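Local coordinates for protein phospholyase (Arthrobacter aurescens, PDB 5G4I) that acts as a pyridoxal-phosphate-dependent phospholyase, a class III transaminase homologue that probably eliminates phosphate from ethanolamine phosphate, at residues S250-S255 with W265-F270; V277-P282 with I289-T294. One frame throughout, in Å; residues are numbered along the deposited sequence.

Contact 1 (S250-S255 with W265-F270); sequences SDEVQS and WGYQMF. With PLP (pyridoxal-5'-phosphate), chain C; PO4 (phosphate ion), chain D.
Glu252 meets Trp265, Gly266 and Tyr267 in a buried polar loop contact just beyond the C-terminal end of strand 247-251, in the large mixed sheet of a fold-type-I PLP enzyme. The evidence is a carboxylate gripped by four bonds. OE1 of Glu252 accepts from Gly266 N at 2.8 Å, on the syn side and 18° out of the carboxylate plane. OE2 of Glu252 takes Tyr267 N at 3.0 Å on its syn lone pair. Thus both oxygens face two consecutive N-H groups at the start of the 3-10 segment 266-269, an arrangement that would probably favour the charged form of Glu252. Two hydroxyls from its own segment, one at the strand end and one in the loop, complete the grip, each above the carboxylate plane: Ser250 OG donates to OE2 of Glu252, while Ser255 OG reaches OE1 from 64° out of that plane. The bend at chi2 of Glu252 (-75°) turns its carboxylate toward the 3-10 segment. There the Glu252 side chain crosses that of Trp265 at about a right angle, with OE1 of Glu252 in the plane of the indole at its edge, 3.9 Å from Trp265 CE3. Outside the contact, Trp265 NE1 bonds to Lys106 O and the indole stacks on Phe107.

The strand end and the loop after it also carry cofactor-binding residues. Asp251 OD1 accepts from Val253 N at 3.0 Å, an Asx turn. Asp251 OD2 lies 2.8 Å from PLP N1 and is hydrogen-bonded by His148 and Asn124. Val253 CG1 lies 3.4 Å from PLP C3. Gln254 NE2 bonds to PLP O3 and to a phosphate ion, probably from the crystallisation liquor. Against the 3-10 segment, Ser250 OG touches Tyr267 CB at 3.6 Å.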
loop_
_atom_site.group_PDB
_atom_site.type_symbol
_atom_site.label_atom_id
_atom_site.label_comp_id
_atom_site.label_asym_id
_atom_site.label_seq_id
_atom_site.Cartn_x
_atom_site.Cartn_y
_atom_site.Cartn_z
ATOM N N SER A 250 6.052 3.931 -17.586
ATOM C CA SER A 250 4.768 3.331 -18.078
ATOM C C SER A 250 3.982 2.769 -16.908
ATOM O O SER A 250 4.499 1.798 -16.255
ATOM C CB SER A 250 5.019 2.217 -19.107
ATOM O OG SER A 250 3.783 1.729 -19.619
ATOM N N ASP A 251 2.770 3.301 -16.692
ATOM C CA ASP A 251 1.837 2.791 -15.655
ATOM C C ASP A 251 1.011 1.694 -16.361
ATOM O O ASP A 251 0.207 1.991 -17.226
ATOM C CB ASP A 251 0.979 3.940 -15.157
ATOM C CG ASP A 251 -0.072 3.517 -14.142
ATOM O OD1 ASP A 251 -0.403 2.330 -14.091
ATOM O OD2 ASP A 251 -0.637 4.430 -13.465
ATOM N N GLU A 252 1.332 0.433 -15.986
ATOM C CA GLU A 252 0.715 -0.786 -16.558
ATOM C C GLU A 252 -0.405 -1.303 -15.725
ATOM O O GLU A 252 -0.842 -2.457 -15.946
ATOM C CB GLU A 252 1.776 -1.853 -16.793
ATOM C CG GLU A 252 2.802 -1.474 -17.838
ATOM C CD GLU A 252 2.337 -1.541 -19.281
ATOM O OE1 GLU A 252 1.351 -2.255 -19.546
ATOM O OE2 GLU A 252 3.003 -0.892 -20.117
ATOM N N VAL A 253 -0.965 -0.514 -14.828
ATOM C CA VAL A 253 -2.080 -1.043 -13.993
ATOM C C VAL A 253 -3.263 -1.412 -14.834
ATOM O O VAL A 253 -3.894 -2.497 -14.524
ATOM C CB VAL A 253 -2.445 -0.030 -12.836
ATOM C CG1 VAL A 253 -3.678 -0.508 -12.101
ATOM C CG2 VAL A 253 -1.282 0.167 -11.913
ATOM N N GLN A 254 -3.606 -0.668 -15.858
ATOM C CA GLN A 254 -4.734 -0.975 -16.777
ATOM C C GLN A 254 -4.334 -1.817 -18.004
ATOM O O GLN A 254 -5.187 -2.612 -18.503
ATOM C CB GLN A 254 -5.425 0.300 -17.362
ATOM C CG GLN A 254 -6.040 1.201 -16.326
ATOM C CD GLN A 254 -7.347 0.648 -15.755
ATOM O OE1 GLN A 254 -8.027 -0.137 -16.343
ATOM N NE2 GLN A 254 -7.672 1.106 -14.600
ATOM N N SER A 255 -3.122 -1.665 -18.544
ATOM C CA SER A 255 -2.766 -2.256 -19.781
ATOM C C SER A 255 -1.889 -3.496 -19.667
ATOM O O SER A 255 -1.577 -4.094 -20.710
ATOM C CB SER A 255 -2.060 -1.238 -20.690
ATOM O OG SER A 255 -0.884 -0.701 -20.093
ATOM N N TRP A 265 2.864 -6.071 -22.168
ATOM C CA TRP A 265 2.817 -4.709 -21.588
ATOM C C TRP A 265 2.324 -3.749 -22.637
ATOM O O TRP A 265 2.714 -3.825 -23.829
ATOM C CB TRP A 265 4.230 -4.287 -21.086
ATOM C CG TRP A 265 4.811 -5.361 -20.126
ATOM C CD1 TRP A 265 5.832 -6.231 -20.392
ATOM C CD2 TRP A 265 4.266 -5.818 -18.893
ATOM N NE1 TRP A 265 6.012 -7.145 -19.407
ATOM C CE2 TRP A 265 5.012 -6.918 -18.466
ATOM C CE3 TRP A 265 3.192 -5.346 -18.067
ATOM C CZ2 TRP A 265 4.735 -7.607 -17.260
ATOM C CZ3 TRP A 265 2.950 -6.018 -16.874
ATOM C CH2 TRP A 265 3.687 -7.139 -16.489
ATOM N N GLY A 266 1.418 -2.858 -22.247
ATOM C CA GLY A 266 0.934 -1.817 -23.145
ATOM C C GLY A 266 1.978 -0.929 -23.769
ATOM O O GLY A 266 1.741 -0.458 -24.937
ATOM N N TYR A 267 3.094 -0.659 -23.082
ATOM C CA TYR A 267 4.122 0.247 -23.722
ATOM C C TYR A 267 4.617 -0.297 -25.021
ATOM O O TYR A 267 5.169 0.430 -25.858
ATOM C CB TYR A 267 5.240 0.608 -22.772
ATOM C CG TYR A 267 6.255 -0.512 -22.458
ATOM C CD1 TYR A 267 7.280 -0.861 -23.351
ATOM C CD2 TYR A 267 6.213 -1.255 -21.235
ATOM C CE1 TYR A 267 8.208 -1.824 -23.058
ATOM C CE2 TYR A 267 7.128 -2.254 -20.997
ATOM C CZ TYR A 267 8.105 -2.531 -21.927
ATOM O OH TYR A 267 9.091 -3.527 -21.644
ATOM N N GLN A 268 4.482 -1.629 -25.247
ATOM C CA GLN A 268 4.989 -2.315 -26.446
ATOM C C GLN A 268 4.165 -1.908 -27.653
ATOM O O GLN A 268 4.626 -2.228 -28.807
ATOM C CB GLN A 268 4.980 -3.906 -26.203
ATOM C CG GLN A 268 5.968 -4.350 -25.141
ATOM C CD GLN A 268 5.858 -5.778 -24.565
ATOM O OE1 GLN A 268 4.833 -6.252 -24.461
ATOM N NE2 GLN A 268 6.983 -6.337 -24.109
ATOM N N MET A 269 2.993 -1.279 -27.537
ATOM C CA MET A 269 2.296 -0.645 -28.706
ATOM C C MET A 269 3.094 0.498 -29.317
ATOM O O MET A 269 2.755 0.875 -30.501
ATOM C CB MET A 269 0.888 -0.185 -28.318
ATOM C CG MET A 269 -0.073 -1.225 -27.799
ATOM S SD MET A 269 -1.727 -0.679 -27.424
ATOM C CE MET A 269 -1.491 0.446 -26.005
ATOM N N PHE A 270 4.115 1.022 -28.651
ATOM C CA PHE A 270 4.941 2.147 -29.111
ATOM C C PHE A 270 6.355 1.679 -29.247
ATOM O O PHE A 270 6.822 0.662 -28.654
ATOM C CB PHE A 270 4.787 3.277 -28.089
ATOM C CG PHE A 270 3.318 3.619 -27.765
ATOM C CD1 PHE A 270 2.532 4.293 -28.680
ATOM C CD2 PHE A 270 2.725 3.277 -26.550
ATOM C CE1 PHE A 270 1.203 4.608 -28.439
ATOM C CE2 PHE A 270 1.399 3.543 -26.328
ATOM C CZ PHE A 270 0.633 4.229 -27.230
HETATM N N1 PLP C . -2.881 3.797 -12.003
HETATM C C2 PLP C . -3.844 3.300 -12.816
HETATM C C2A PLP C . -3.713 3.444 -14.310
HETATM C C3 PLP C . -5.027 2.613 -12.240
HETATM O O3 PLP C . -6.007 2.106 -13.038
HETATM C C4 PLP C . -5.101 2.502 -10.766
HETATM C C4A PLP C . -6.241 1.835 -10.099
HETATM C C5 PLP C . -3.982 3.087 -9.989
HETATM C C6 PLP C . -2.931 3.705 -10.662
HETATM C C5A PLP C . -3.983 3.015 -8.479
HETATM O O4P PLP C . -4.181 1.665 -8.066
HETATM P P PLP C . -4.501 1.320 -6.526
HETATM O O1P PLP C . -5.963 1.664 -6.372
HETATM O O2P PLP C . -4.192 -0.154 -6.411
HETATM O O3P PLP C . -3.565 2.215 -5.751
HETATM P P PO4 D . -11.373 0.849 -12.321
HETATM O O1 PO4 D . -10.439 0.895 -13.383
HETATM O O2 PO4 D . -11.782 -0.542 -11.843
HETATM O O3 PO4 D . -12.593 1.117 -13.195
HETATM O O4 PO4 D . -11.252 1.823 -11.178
#

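Contact 2 (V277-P282 with I289-T294). With PLP (pyridoxal-5'-phosphate), chain C.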
loop_
_atom_site.group_PDB
_atom_site.type_symbol
_atom_site.label_atom_id
_atom_site.label_comp_id
_atom_site.label_asym_id
_atom_site.label_seq_id
_atom_site.Cartn_x
_atom_site.Cartn_y
_atom_site.Cartn_z
ATOM N N VAL A 277 8.629 0.824 -14.862
ATOM C CA VAL A 277 7.290 0.209 -15.210
ATOM C C VAL A 277 6.567 -0.111 -13.900
ATOM O O VAL A 277 7.141 -0.768 -13.039
ATOM C CB VAL A 277 7.429 -1.069 -16.101
ATOM C CG1 VAL A 277 6.063 -1.604 -16.431
ATOM C CG2 VAL A 277 8.205 -0.765 -17.354
ATOM N N THR A 278 5.357 0.431 -13.754
ATOM C CA THR A 278 4.567 0.178 -12.499
ATOM C C THR A 278 3.367 -0.721 -12.835
ATOM O O THR A 278 2.843 -0.751 -13.937
ATOM C CB THR A 278 4.121 1.521 -11.868
ATOM O OG1 THR A 278 3.330 2.220 -12.819
ATOM C CG2 THR A 278 5.323 2.383 -11.463
ATOM N N MET A 279 2.893 -1.447 -11.819
ATOM C CA MET A 279 1.812 -2.434 -12.015
ATOM C C MET A 279 1.083 -2.626 -10.667
ATOM O O MET A 279 1.551 -2.275 -9.571
ATOM C CB MET A 279 2.365 -3.702 -12.616
ATOM C CG MET A 279 3.303 -4.349 -11.747
ATOM S SD MET A 279 4.343 -5.669 -12.608
ATOM C CE MET A 279 5.104 -4.983 -13.663
ATOM N N GLY A 280 -0.099 -3.257 -10.778
ATOM C CA GLY A 280 -0.977 -3.521 -9.615
ATOM C C GLY A 280 -2.172 -4.322 -10.148
ATOM O O GLY A 280 -2.021 -5.325 -10.863
ATOM N N LYS A 281 -3.392 -3.830 -9.861
ATOM C CA LYS A 281 -4.721 -4.470 -10.096
ATOM C C LYS A 281 -4.677 -6.000 -10.344
ATOM O O LYS A 281 -4.889 -6.787 -9.384
ATOM C CB LYS A 281 -5.571 -3.603 -11.006
ATOM C CG LYS A 281 -6.164 -2.358 -10.310
ATOM C CD LYS A 281 -7.141 -1.548 -11.217
ATOM C CE LYS A 281 -7.819 -0.279 -10.537
ATOM N NZ LYS A 281 -6.938 0.869 -10.885
ATOM N N PRO A 282 -4.629 -6.465 -11.635
ATOM C CA PRO A 282 -4.655 -7.933 -11.847
ATOM C C PRO A 282 -3.639 -8.813 -11.170
ATOM O O PRO A 282 -3.805 -10.069 -11.174
ATOM C CB PRO A 282 -4.419 -8.043 -13.405
ATOM C CG PRO A 282 -3.589 -6.812 -13.675
ATOM C CD PRO A 282 -4.287 -5.769 -12.883
ATOM N N ILE A 289 -1.065 -6.566 -4.203
ATOM C CA ILE A 289 0.325 -6.663 -4.732
ATOM C C ILE A 289 0.438 -5.526 -5.795
ATOM O O ILE A 289 -0.488 -5.311 -6.607
ATOM C CB ILE A 289 0.676 -8.019 -5.409
ATOM C CG1 ILE A 289 0.239 -9.243 -4.635
ATOM C CG2 ILE A 289 2.175 -8.109 -5.732
ATOM C CD1 ILE A 289 0.420 -10.548 -5.392
ATOM N N GLY A 290 1.625 -4.867 -5.789
ATOM C CA GLY A 290 2.071 -4.009 -6.860
ATOM C C GLY A 290 3.576 -4.196 -7.072
ATOM O O GLY A 290 4.226 -4.968 -6.397
ATOM N N ALA A 291 4.091 -3.498 -8.080
ATOM C CA ALA A 291 5.569 -3.531 -8.349
ATOM C C ALA A 291 6.033 -2.340 -9.148
ATOM O O ALA A 291 5.298 -1.753 -9.940
ATOM C CB ALA A 291 5.970 -4.837 -9.107
ATOM N N VAL A 292 7.365 -2.056 -8.992
ATOM C CA VAL A 292 8.129 -1.163 -9.886
ATOM C C VAL A 292 9.258 -2.069 -10.503
ATOM O O VAL A 292 10.092 -2.648 -9.777
ATOM C CB VAL A 292 8.786 -0.029 -9.100
ATOM C CG1 VAL A 292 9.617 0.828 -10.084
ATOM C CG2 VAL A 292 7.802 0.789 -8.331
ATOM N N VAL A 293 9.252 -2.237 -11.823
ATOM C CA VAL A 293 10.339 -2.926 -12.586
ATOM C C VAL A 293 11.261 -1.847 -13.200
ATOM O O VAL A 293 10.775 -0.814 -13.724
ATOM C CB VAL A 293 9.740 -3.926 -13.620
ATOM C CG1 VAL A 293 10.816 -4.378 -14.643
ATOM C CG2 VAL A 293 9.052 -5.084 -12.920
ATOM N N THR A 294 12.584 -2.020 -13.038
ATOM C CA THR A 294 13.539 -0.971 -13.421
ATOM C C THR A 294 14.882 -1.595 -13.823
ATOM O O THR A 294 15.000 -2.840 -13.977
ATOM C CB THR A 294 13.597 0.139 -12.368
ATOM O OG1 THR A 294 14.267 1.330 -12.911
ATOM C CG2 THR A 294 14.301 -0.300 -11.092
HETATM N N1 PLP C . -2.881 3.797 -12.003
HETATM C C2 PLP C . -3.844 3.300 -12.816
HETATM C C2A PLP C . -3.713 3.444 -14.310
HETATM C C3 PLP C . -5.027 2.613 -12.240
HETATM O O3 PLP C . -6.007 2.106 -13.038
HETATM C C4 PLP C . -5.101 2.502 -10.766
HETATM C C4A PLP C . -6.241 1.835 -10.099
HETATM C C5 PLP C . -3.982 3.087 -9.989
HETATM C C6 PLP C . -2.931 3.705 -10.662
HETATM C C5A PLP C . -3.983 3.015 -8.479
HETATM O O4P PLP C . -4.181 1.665 -8.066
HETATM P P PLP C . -4.501 1.320 -6.526
HETATM O O1P PLP C . -5.963 1.664 -6.372
HETATM O O2P PLP C . -4.192 -0.154 -6.411
HETATM O O3P PLP C . -3.565 2.215 -5.751
#
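With CG lodged between the backbone N and the carbonyl carbon (chi1 63°), Met279 lays its chain along Ala291, CG of Met279 reaching 3.8 Å from Ala291 CB. A turn at chi3 (61°) then carries CE of Met279 obliquely to CG2 of Val293, 4.0 Å away. Val277 and Val293 pack on this same face, which Leu114 and Trp265 also border. The two segments form an antiparallel beta hairpin, their strand directions 166° apart, within the main sheet of the fold-type-I PLP enzymes. Val277 and Val293 are a hydrogen-bonded pair: Val277 N reaches Val293 O at 2.9 Å, and Val293 N returns to Val277 O at 2.8 Å. The second such pair is less regular. Ala291 N meets Met279 O at 3.2 Å from above the carbonyl plane, and the reciprocal bond from Met279 N to Ala291 O is weak. Between them Thr278 and Val292, a non-hydrogen-bonded pair, face helix 120-135, where Thr278 OG1 bonds to Asn124. Past Gly280 the chain leaves its partner strand, and Lys281, pointing away from it, is covalently joined through NZ to PLP C4A at 1.4 Å, consistent with the internal aldimine (Schiff base) of PLP enzymes.

In the fold
From the N terminus, strand 247-251 comes first; contact 1 closes the nine-residue loop after it by bringing 265-270 back against 250-255. The chain then enters strand 276-279, and contact 2 closes a hairpin around residues 283-288. The two closures follow in series, neither crossing nor enclosing the other. They meet through neighbouring parallel strands: Thr278 N lies 3.0 Å from Ser250 O, and Thr278 O 2.8 Å from Glu252 N, both probable hydrogen bonds. Contact 2 extends the sheet to strand 290-294, next to strand 113-117. Both converge on one PLP, also bound by Gly120 and Ser121 of this chain and by Thr311 of the second subunit.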